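Local coordinates for ABC transporter, substrate-binding protein (Streptococcus pneumoniae, PDB 5G5Y) that captures short- and long-chain fructooligosaccharides, with a preference for tetrasaccharides and larger, and delivers them to an ABC importer of the pneumococcal membrane, at residues Tyr41-Phe45 with Ala46-Asn50; Val218-Thr221 with Ala222-Asp225; Ala372-Arg375 with Gln376-Val380; Lys467-Leu470 with Glu471-Gly474. All blocks are in the same frame, centred on the assembly; numbering follows the deposited sequence.

All four contacts are local, each folding a few residues back on their chain neighbours, but they sit in different surroundings. Contact 2 is the buried one: oxygens gather round a calcium ion on the turn between a strand and a helix. Contacts 1 and 4 lie at the surface, at the start and the finish of helices, and lean on backbone bonds plus one lysine each. Contact 3, partly buried, closes the helix 370-378 and carries two substrate-binding residues. Contacts 2 and 4 touch, F220 and D223 meeting L470, whereas contacts 2 and 3 lie on opposite sides of the chain's centre, about 41 Å apart between centres.

Contact 1. Residues Tyr41-Phe45 with Ala46-Asn50; sequences YQSDF and AEKRN
Y41 and K48 make the main apolar touch, the lysine chain crossing the tyrosine ring obliquely, with CB over one face. K48 CB stands over the middle of that face, 3.7 Å from the ring centroid and 12° off the normal, a clear CH-pi contact. Farther out, K48 CD follows at 3.7 Å from Y41 CD1. F45 pairs with R49 in a looser way: R49 CB sits above one face of the phenyl ring towards its rim, and the guanidinium plane stands nearly perpendicular to the ring, with NH1 3.8 Å from F45 CE2.

Among the polar contacts, the extended chain of K48 carries its ammonium back to the loop, where NZ donates to S43 O at 3.1 Å from above the carbonyl plane. Backbone bonds start the helix: K48 N to D44 O at 3.1 Å and R49 N to F45 O at 2.8 Å, both almost straight. The side chain of R49 bends at chi3 (61°), and its guanidinium grips N50 OD1 side-on through NE and NH2, while its NH1 forms a salt bridge with D65. Y41 OH is bonded to D52 and to a bound sulfate.

A water also bridges D44 and E47: it donates to D44 OD1 at 2.8 Å and accepts from E47 N, linking the N-cap residue to the first turn although the D44 side chain itself makes no capping bond.

F45 and R49 also rest on strand 3-10 and strand 61-63. The whole is a beta-to-alpha connection, passing from the edge strand 34-41 into the helix 45-55 beside the sheet.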
loop_
_atom_site.group_PDB
_atom_site.type_symbol
_atom_site.label_atom_id
_atom_site.label_comp_id
_atom_site.label_asym_id
_atom_site.label_seq_id
_atom_site.Cartn_x
_atom_site.Cartn_y
_atom_site.Cartn_z
ATOM N N TYR A 41 14.346 -5.384 19.018
ATOM C CA TYR A 41 15.003 -6.108 17.925
ATOM C C TYR A 41 15.057 -5.264 16.671
ATOM O O TYR A 41 14.025 -4.883 16.115
ATOM C CB TYR A 41 14.314 -7.430 17.678
ATOM C CG TYR A 41 14.333 -8.369 18.850
ATOM C CD1 TYR A 41 15.510 -8.611 19.592
ATOM C CD2 TYR A 41 13.185 -9.085 19.199
ATOM C CE1 TYR A 41 15.510 -9.497 20.653
ATOM C CE2 TYR A 41 13.159 -9.967 20.254
ATOM C CZ TYR A 41 14.331 -10.200 20.980
ATOM O OH TYR A 41 14.278 -11.107 22.035
ATOM N N GLN A 42 16.272 -4.952 16.233
ATOM C CA GLN A 42 16.490 -4.020 15.157
ATOM C C GLN A 42 16.805 -4.696 13.833
ATOM O O GLN A 42 16.983 -4.020 12.841
ATOM C CB GLN A 42 17.576 -3.029 15.566
ATOM C CG GLN A 42 17.096 -2.181 16.737
ATOM C CD GLN A 42 17.990 -1.030 17.079
ATOM O OE1 GLN A 42 19.080 -1.253 17.567
ATOM N NE2 GLN A 42 17.516 0.196 16.914
ATOM N N SER A 43 16.856 -6.021 13.822
ATOM C CA SER A 43 17.033 -6.787 12.597
ATOM C C SER A 43 16.473 -8.161 12.903
ATOM O O SER A 43 16.443 -8.572 14.068
ATOM C CB SER A 43 18.529 -6.876 12.225
ATOM O OG SER A 43 19.215 -7.761 13.122
ATOM N N ASP A 44 15.993 -8.847 11.881
ATOM C CA ASP A 44 15.423 -10.188 12.013
ATOM C C ASP A 44 14.351 -10.219 13.098
ATOM O O ASP A 44 14.258 -11.173 13.854
ATOM C CB ASP A 44 16.540 -11.220 12.345
ATOM C CG ASP A 44 16.531 -12.445 11.432
ATOM O OD1 ASP A 44 15.846 -12.462 10.380
ATOM O OD2 ASP A 44 17.241 -13.424 11.771
ATOM N N PHE A 45 13.520 -9.182 13.178
ATOM C CA PHE A 45 12.524 -9.117 14.262
ATOM C C PHE A 45 11.650 -10.376 14.340
ATOM O O PHE A 45 11.452 -10.958 15.416
ATOM C CB PHE A 45 11.636 -7.875 14.091
ATOM C CG PHE A 45 10.499 -7.848 15.051
ATOM C CD1 PHE A 45 10.680 -7.359 16.328
ATOM C CD2 PHE A 45 9.252 -8.339 14.676
ATOM C CE1 PHE A 45 9.649 -7.370 17.227
ATOM C CE2 PHE A 45 8.187 -8.315 15.568
ATOM C CZ PHE A 45 8.402 -7.854 16.854
ATOM N N ALA A 46 11.127 -10.802 13.200
ATOM C CA ALA A 46 10.167 -11.918 13.175
ATOM C C ALA A 46 10.774 -13.201 13.732
ATOM O O ALA A 46 10.136 -13.906 14.515
ATOM C CB ALA A 46 9.639 -12.155 11.759
ATOM N N GLU A 47 12.012 -13.506 13.333
ATOM C CA GLU A 47 12.687 -14.687 13.877
ATOM C C GLU A 47 12.971 -14.595 15.384
ATOM O O GLU A 47 12.737 -15.551 16.117
ATOM C CB GLU A 47 13.995 -15.027 13.142
ATOM C CG GLU A 47 14.476 -16.445 13.483
ATOM C CD GLU A 47 13.317 -17.462 13.491
ATOM O OE1 GLU A 47 12.701 -17.610 12.404
ATOM O OE2 GLU A 47 12.969 -18.052 14.565
ATOM N N LYS A 48 13.452 -13.435 15.820
ATOM C CA LYS A 48 13.763 -13.224 17.224
ATOM C C LYS A 48 12.496 -13.289 18.082
ATOM O O LYS A 48 12.479 -13.931 19.126
ATOM C CB LYS A 48 14.539 -11.928 17.391
ATOM C CG LYS A 48 15.959 -12.030 16.796
ATOM C CD LYS A 48 16.684 -10.705 16.795
ATOM C CE LYS A 48 18.114 -10.824 16.258
ATOM N NZ LYS A 48 18.652 -9.456 16.027
ATOM N N ARG A 49 11.411 -12.673 17.595
ATOM C CA ARG A 49 10.096 -12.787 18.233
ATOM C C ARG A 49 9.620 -14.229 18.320
ATOM O O ARG A 49 9.226 -14.685 19.390
ATOM C CB ARG A 49 9.071 -11.923 17.486
ATOM C CG ARG A 49 7.662 -12.034 18.050
ATOM C CD ARG A 49 6.598 -11.670 17.051
ATOM N NE ARG A 49 6.667 -12.563 15.926
ATOM C CZ ARG A 49 6.387 -12.269 14.666
ATOM N NH1 ARG A 49 5.945 -11.074 14.324
ATOM N NH2 ARG A 49 6.534 -13.211 13.736
ATOM N N ASN A 50 9.699 -14.975 17.213
ATOM C CA ASN A 50 9.258 -16.381 17.212
ATOM C C ASN A 50 10.054 -17.287 18.183
ATOM O O ASN A 50 9.465 -18.170 18.834
ATOM C CB ASN A 50 9.269 -16.959 15.779
ATOM C CG ASN A 50 8.246 -16.299 14.857
ATOM O OD1 ASN A 50 7.303 -15.613 15.299
ATOM N ND2 ASN A 50 8.459 -16.455 13.561
HETATM O O HOH W 1 14.987 -14.099 20.442
HETATM O O HOH W 2 13.102 -12.261 10.649
#

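Contact 2. Residues Val218-Thr221 with Ala222-Asp225; sequences VDFT and ADND. With CA (calcium ion), chain D.
D219 and N224 reach towards each other from opposite directions, their carboxylate and amide planes 34° apart, and divide their work in the same way. One oxygen of each, OD1 in both cases, binds the calcium ion, at 2.4 Å for D219 and 2.3 Å for N224. The other ends pair with each other: N224 ND2 donates to D219 OD2 at 3.2 Å, on the syn side but 35° out of the carboxylate plane, which should hold both groups in their rotation. D223 comes in by a different route. Its CG lies between backbone N and carbonyl carbon (chi1 69°), and this folds D223 OD1 onto the calcium ion at 2.5 Å. F220 O is the fourth protein ligand, and three waters bring the coordination to seven.

This is an experimentally established calcium site, built within six residues on the turn that leads from strand 218-220 into helix 225-239. Calcium probably offsets the repulsion between the two carboxylates.

The F220 side chain runs off the other way, with CE2 3.7 Å from A222 CB and D223 OD1 at its ring edge. Its ring packs among L470, L475, L479, M442 and I446, while T221 OG1 is bonded to D205.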
loop_
_atom_site.group_PDB
_atom_site.type_symbol
_atom_site.label_atom_id
_atom_site.label_comp_id
_atom_site.label_asym_id
_atom_site.label_seq_id
_atom_site.Cartn_x
_atom_site.Cartn_y
_atom_site.Cartn_z
ATOM N N VAL A 218 -17.981 -9.781 -6.599
ATOM C CA VAL A 218 -16.532 -9.724 -6.742
ATOM C C VAL A 218 -16.246 -10.224 -8.169
ATOM O O VAL A 218 -16.928 -11.119 -8.655
ATOM C CB VAL A 218 -15.784 -10.550 -5.668
ATOM C CG1 VAL A 218 -16.147 -10.100 -4.256
ATOM C CG2 VAL A 218 -16.046 -12.039 -5.797
ATOM N N ASP A 219 -15.295 -9.618 -8.844
ATOM C CA ASP A 219 -14.931 -10.006 -10.226
ATOM C C ASP A 219 -13.439 -10.270 -10.351
ATOM O O ASP A 219 -12.603 -9.414 -10.011
ATOM C CB ASP A 219 -15.395 -8.887 -11.179
ATOM C CG ASP A 219 -15.160 -9.200 -12.671
ATOM O OD1 ASP A 219 -15.068 -10.374 -13.059
ATOM O OD2 ASP A 219 -15.102 -8.246 -13.472
ATOM N N PHE A 220 -13.088 -11.475 -10.810
ATOM C CA PHE A 220 -11.689 -11.811 -11.107
ATOM C C PHE A 220 -11.341 -11.177 -12.441
ATOM O O PHE A 220 -12.010 -11.430 -13.437
ATOM C CB PHE A 220 -11.476 -13.314 -11.136
ATOM C CG PHE A 220 -10.045 -13.720 -11.221
ATOM C CD1 PHE A 220 -9.236 -13.632 -10.117
ATOM C CD2 PHE A 220 -9.523 -14.232 -12.416
ATOM C CE1 PHE A 220 -7.916 -14.048 -10.177
ATOM C CE2 PHE A 220 -8.187 -14.627 -12.482
ATOM C CZ PHE A 220 -7.408 -14.532 -11.351
ATOM N N THR A 221 -10.363 -10.291 -12.464
ATOM C CA THR A 221 -10.140 -9.486 -13.647
ATOM C C THR A 221 -9.411 -10.232 -14.760
ATOM O O THR A 221 -9.547 -9.898 -15.926
ATOM C CB THR A 221 -9.344 -8.232 -13.299
ATOM O OG1 THR A 221 -8.151 -8.632 -12.642
ATOM C CG2 THR A 221 -10.152 -7.310 -12.389
ATOM N N ALA A 222 -8.634 -11.242 -14.405
ATOM C CA ALA A 222 -7.767 -11.859 -15.372
ATOM C C ALA A 222 -8.375 -13.021 -16.192
ATOM O O ALA A 222 -7.648 -13.673 -16.926
ATOM C CB ALA A 222 -6.481 -12.268 -14.691
ATOM N N ASP A 223 -9.684 -13.252 -16.106
ATOM C CA ASP A 223 -10.399 -14.118 -17.077
ATOM C C ASP A 223 -11.491 -13.369 -17.867
ATOM O O ASP A 223 -12.340 -14.004 -18.458
ATOM C CB ASP A 223 -10.992 -15.332 -16.360
ATOM C CG ASP A 223 -12.149 -14.968 -15.427
ATOM O OD1 ASP A 223 -12.346 -13.738 -15.169
ATOM O OD2 ASP A 223 -12.835 -15.917 -14.978
ATOM N N ASN A 224 -11.459 -12.027 -17.868
ATOM C CA ASN A 224 -12.466 -11.215 -18.559
ATOM C C ASN A 224 -12.037 -11.005 -20.032
ATOM O O ASN A 224 -10.854 -10.844 -20.314
ATOM C CB ASN A 224 -12.566 -9.826 -17.910
ATOM C CG ASN A 224 -13.212 -9.857 -16.539
ATOM O OD1 ASN A 224 -13.958 -10.806 -16.179
ATOM N ND2 ASN A 224 -12.994 -8.803 -15.778
ATOM N N ASP A 225 -13.000 -10.964 -20.940
ATOM C CA ASP A 225 -12.719 -10.555 -22.330
ATOM C C ASP A 225 -11.970 -9.221 -22.383
ATOM O O ASP A 225 -11.144 -9.013 -23.264
ATOM C CB ASP A 225 -14.008 -10.436 -23.119
ATOM C CG ASP A 225 -14.689 -11.785 -23.339
ATOM O OD1 ASP A 225 -14.089 -12.847 -23.021
ATOM O OD2 ASP A 225 -15.823 -11.763 -23.858
HETATM CA CA CA D . -14.076 -12.185 -14.342
HETATM O O HOH W 3 -16.725 -9.281 -15.563
HETATM O O HOH W 4 -14.801 -13.436 -12.199
HETATM O O HOH W 5 -10.670 -7.169 -16.657
HETATM O O HOH W 6 -16.318 -11.791 -14.814
HETATM O O HOH W 7 -15.635 -13.779 -15.430
#

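Contact 3. Residues Ala372-Arg375 with Gln376-Val380; sequences AELR and QKTEV
R375 holds its chain fully extended, CG opposite the backbone N, and E379 folds its CG in between its own N and carbonyl carbon (chi1 76°); together these choices bring the guanidinium and the carboxylate into contact. R375 NE meets E379 OE1 at 2.9 Å in a salt bridge whose hydrogen bond is weak, bent to 124°, with the two planes 54° apart. Two residues earlier along the helix, E373 and K377 make a second, longer bridge, K377 NZ to E373 OE1 3.4 Å, also weak as a hydrogen bond.

The last turn is tied by its backbone. R375 O accepts two N-H groups, from E379 at 2.8 Å and from T378, the latter well above the carbonyl plane. The T378 hydroxyl donates to L374 O at 2.8 Å, and T378 CG2 touches L374 CD1. At the start, a water joins A372 O to both nitrogens of Q376, whose OE1 is bonded to S12.

R375 and E379 both bind substrate, and E123 and W340, two further substrate residues, lie close to R375. The helix 370-378 ends here beside helix 332-340, where R375 packs on W340 and its NH2 bonds N339 O, while V380 leads the chain on against helix 23-32.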
loop_
_atom_site.group_PDB
_atom_site.type_symbol
_atom_site.label_atom_id
_atom_site.label_comp_id
_atom_site.label_asym_id
_atom_site.label_seq_id
_atom_site.Cartn_x
_atom_site.Cartn_y
_atom_site.Cartn_z
ATOM N N ALA A 372 16.602 11.347 4.540
ATOM C CA ALA A 372 16.797 9.910 4.416
ATOM C C ALA A 372 16.562 9.121 5.730
ATOM O O ALA A 372 16.161 7.960 5.692
ATOM C CB ALA A 372 18.196 9.629 3.866
ATOM N N GLU A 373 16.822 9.743 6.876
ATOM C CA GLU A 373 17.012 9.009 8.129
ATOM C C GLU A 373 16.232 9.494 9.343
ATOM O O GLU A 373 16.121 8.743 10.328
ATOM C CB GLU A 373 18.493 9.080 8.515
ATOM C CG GLU A 373 19.446 8.650 7.411
ATOM C CD GLU A 373 20.892 8.557 7.871
ATOM O OE1 GLU A 373 21.232 8.991 9.009
ATOM O OE2 GLU A 373 21.691 8.034 7.069
ATOM N N LEU A 374 15.763 10.736 9.322
ATOM C CA LEU A 374 15.271 11.339 10.545
ATOM C C LEU A 374 13.975 10.648 11.021
ATOM O O LEU A 374 13.773 10.459 12.231
ATOM C CB LEU A 374 15.071 12.820 10.380
ATOM C CG LEU A 374 14.549 13.547 11.624
ATOM C CD1 LEU A 374 15.545 13.400 12.769
ATOM C CD2 LEU A 374 14.290 14.995 11.262
ATOM N N ARG A 375 13.133 10.221 10.076
ATOM C CA ARG A 375 11.882 9.547 10.457
ATOM C C ARG A 375 12.217 8.238 11.207
ATOM O O ARG A 375 11.702 7.975 12.304
ATOM C CB ARG A 375 11.007 9.263 9.257
ATOM C CG ARG A 375 9.736 8.536 9.656
ATOM C CD ARG A 375 8.911 8.077 8.462
ATOM N NE ARG A 375 7.683 7.409 8.930
ATOM C CZ ARG A 375 6.715 6.945 8.131
ATOM N NH1 ARG A 375 6.807 7.075 6.818
ATOM N NH2 ARG A 375 5.636 6.363 8.644
ATOM N N GLN A 376 13.103 7.444 10.622
ATOM C CA GLN A 376 13.532 6.178 11.234
ATOM C C GLN A 376 14.159 6.349 12.603
ATOM O O GLN A 376 14.025 5.473 13.438
ATOM C CB GLN A 376 14.531 5.450 10.351
ATOM C CG GLN A 376 13.977 4.714 9.174
ATOM C CD GLN A 376 15.131 4.382 8.254
ATOM O OE1 GLN A 376 15.896 3.458 8.542
ATOM N NE2 GLN A 376 15.345 5.211 7.214
ATOM N N LYS A 377 14.874 7.458 12.806
ATOM C CA LYS A 377 15.503 7.746 14.082
ATOM C C LYS A 377 14.553 8.196 15.178
ATOM O O LYS A 377 14.887 8.038 16.357
ATOM C CB LYS A 377 16.606 8.809 13.926
ATOM C CG LYS A 377 17.795 8.389 13.089
ATOM C CD LYS A 377 18.765 9.575 13.034
ATOM C CE LYS A 377 19.952 9.368 12.129
ATOM N NZ LYS A 377 20.664 10.664 11.938
ATOM N N THR A 378 13.382 8.742 14.803
ATOM C CA THR A 378 12.511 9.486 15.736
ATOM C C THR A 378 11.069 8.970 15.869
ATOM O O THR A 378 10.435 9.243 16.882
ATOM C CB THR A 378 12.507 11.006 15.411
ATOM O OG1 THR A 378 11.934 11.283 14.121
ATOM C CG2 THR A 378 13.975 11.567 15.453
ATOM N N GLU A 379 10.554 8.284 14.846
ATOM C CA GLU A 379 9.241 7.641 14.903
ATOM C C GLU A 379 9.266 6.471 15.888
ATOM O O GLU A 379 10.334 5.953 16.252
ATOM C CB GLU A 379 8.823 7.083 13.514
ATOM C CG GLU A 379 9.548 5.790 13.144
ATOM C CD GLU A 379 9.403 5.371 11.674
ATOM O OE1 GLU A 379 8.350 5.633 11.063
ATOM O OE2 GLU A 379 10.358 4.774 11.118
ATOM N N VAL A 380 8.091 6.000 16.287
ATOM C CA VAL A 380 8.025 4.797 17.094
ATOM C C VAL A 380 7.206 3.664 16.511
ATOM O O VAL A 380 7.321 2.534 16.999
ATOM C CB VAL A 380 7.554 5.084 18.555
ATOM C CG1 VAL A 380 8.316 6.279 19.170
ATOM C CG2 VAL A 380 6.107 5.368 18.614
HETATM O O HOH W 8 13.985 7.574 7.785
#

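Contact 4. Residues Lys467-Leu470 with Glu471-Gly474; sequences KKEL and EKYG
K467 begins the walk through its backbone, K467 O accepting from E471 N at 3.1 Å; the lysine side chain leads off towards D223 and the calcium loop. K468 does the same one residue on, its O taking K472 N at 2.9 Å, and K472 CG also packs close to that carbonyl oxygen.

E469 brings the first side-chain bond. Its chain is bent at chi2 (62°), turning the carboxylate back so that K472 NZ meets OE1 at 3.2 Å, on the syn side and 35° out of the carboxylate plane, as a salt bridge. The other oxygen, OE2, receives a water at 2.8 Å that also contacts Y473 OH, joining two side chains four residues apart. E469 O is held by Y473 N at 3.0 Å, and the Y473 ring passes obliquely beside that carbonyl, its CD2 3.4 Å from E469 O.

L470 turns its side chain the other way, into helix 429-455 on Y445 and I446. E471 is bonded through its carboxylate to S476, in the helix that follows.

G474, with positive phi (106°) and its N bonded to E471 O at 2.9 Å, then closes the helix 459-472: a Schellman motif, at the junction between this helix and helix 475-492.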
loop_
_atom_site.group_PDB
_atom_site.type_symbol
_atom_site.label_atom_id
_atom_site.label_comp_id
_atom_site.label_asym_id
_atom_site.label_seq_id
_atom_site.Cartn_x
_atom_site.Cartn_y
_atom_site.Cartn_z
ATOM N N LYS A 467 -8.296 -20.205 -19.325
ATOM C CA LYS A 467 -9.388 -20.111 -18.359
ATOM C C LYS A 467 -9.700 -21.470 -17.716
ATOM O O LYS A 467 -9.910 -21.537 -16.512
ATOM C CB LYS A 467 -10.640 -19.523 -18.993
ATOM C CG LYS A 467 -10.473 -18.058 -19.351
ATOM C CD LYS A 467 -11.793 -17.406 -19.749
ATOM C CE LYS A 467 -12.387 -17.966 -21.037
ATOM N NZ LYS A 467 -13.717 -17.340 -21.240
ATOM N N LYS A 468 -9.638 -22.548 -18.495
ATOM C CA LYS A 468 -9.789 -23.893 -17.937
ATOM C C LYS A 468 -8.705 -24.238 -16.902
ATOM O O LYS A 468 -8.971 -24.902 -15.893
ATOM C CB LYS A 468 -9.757 -24.954 -19.063
ATOM C CG LYS A 468 -10.951 -24.910 -20.000
ATOM C CD LYS A 468 -10.821 -26.044 -21.023
ATOM C CE LYS A 468 -11.798 -25.930 -22.183
ATOM N NZ LYS A 468 -13.122 -25.444 -21.727
ATOM N N GLU A 469 -7.480 -23.809 -17.176
ATOM C CA GLU A 469 -6.356 -24.035 -16.283
ATOM C C GLU A 469 -6.567 -23.274 -14.946
ATOM O O GLU A 469 -6.310 -23.800 -13.883
ATOM C CB GLU A 469 -5.066 -23.584 -16.966
ATOM C CG GLU A 469 -3.878 -24.338 -16.558
ATOM C CD GLU A 469 -3.958 -25.838 -16.887
ATOM O OE1 GLU A 469 -4.630 -26.307 -17.820
ATOM O OE2 GLU A 469 -3.234 -26.517 -16.214
ATOM N N LEU A 470 -7.086 -22.052 -15.035
ATOM C CA LEU A 470 -7.425 -21.291 -13.851
ATOM C C LEU A 470 -8.465 -22.002 -13.002
ATOM O O LEU A 470 -8.369 -21.991 -11.774
ATOM C CB LEU A 470 -7.908 -19.873 -14.236
ATOM C CG LEU A 470 -6.907 -18.921 -14.859
ATOM C CD1 LEU A 470 -7.564 -17.569 -15.119
ATOM C CD2 LEU A 470 -5.690 -18.744 -13.992
ATOM N N GLU A 471 -9.445 -22.628 -13.642
ATOM C CA GLU A 471 -10.438 -23.416 -12.903
ATOM C C GLU A 471 -9.820 -24.672 -12.308
ATOM O O GLU A 471 -10.144 -25.010 -11.183
ATOM C CB GLU A 471 -11.674 -23.766 -13.740
ATOM C CG GLU A 471 -12.742 -24.559 -12.980
ATOM C CD GLU A 471 -13.148 -23.900 -11.644
ATOM O OE1 GLU A 471 -12.974 -22.652 -11.489
ATOM O OE2 GLU A 471 -13.635 -24.605 -10.737
ATOM N N LYS A 472 -8.915 -25.342 -13.012
ATOM C CA LYS A 472 -8.195 -26.448 -12.382
ATOM C C LYS A 472 -7.435 -26.028 -11.126
ATOM O O LYS A 472 -7.293 -26.827 -10.195
ATOM C CB LYS A 472 -7.230 -27.113 -13.347
ATOM C CG LYS A 472 -7.920 -27.877 -14.467
ATOM C CD LYS A 472 -6.879 -28.227 -15.511
ATOM C CE LYS A 472 -7.452 -28.755 -16.800
ATOM N NZ LYS A 472 -6.297 -29.048 -17.698
ATOM N N TYR A 473 -6.896 -24.795 -11.123
ATOM C CA TYR A 473 -6.237 -24.265 -9.944
ATOM C C TYR A 473 -7.195 -23.781 -8.854
ATOM O O TYR A 473 -6.732 -23.401 -7.768
ATOM C CB TYR A 473 -5.302 -23.110 -10.286
ATOM C CG TYR A 473 -4.029 -23.482 -11.000
ATOM C CD1 TYR A 473 -3.214 -24.526 -10.549
ATOM C CD2 TYR A 473 -3.619 -22.764 -12.100
ATOM C CE1 TYR A 473 -2.022 -24.822 -11.186
ATOM C CE2 TYR A 473 -2.434 -23.043 -12.737
ATOM C CZ TYR A 473 -1.635 -24.076 -12.280
ATOM O OH TYR A 473 -0.491 -24.334 -12.974
ATOM N N GLY A 474 -8.486 -23.747 -9.131
ATOM C CA GLY A 474 -9.483 -23.484 -8.103
ATOM C C GLY A 474 -10.116 -22.098 -8.146
ATOM O O GLY A 474 -10.611 -21.616 -7.115
HETATM O O HOH W 9 -0.814 -25.235 -15.844
#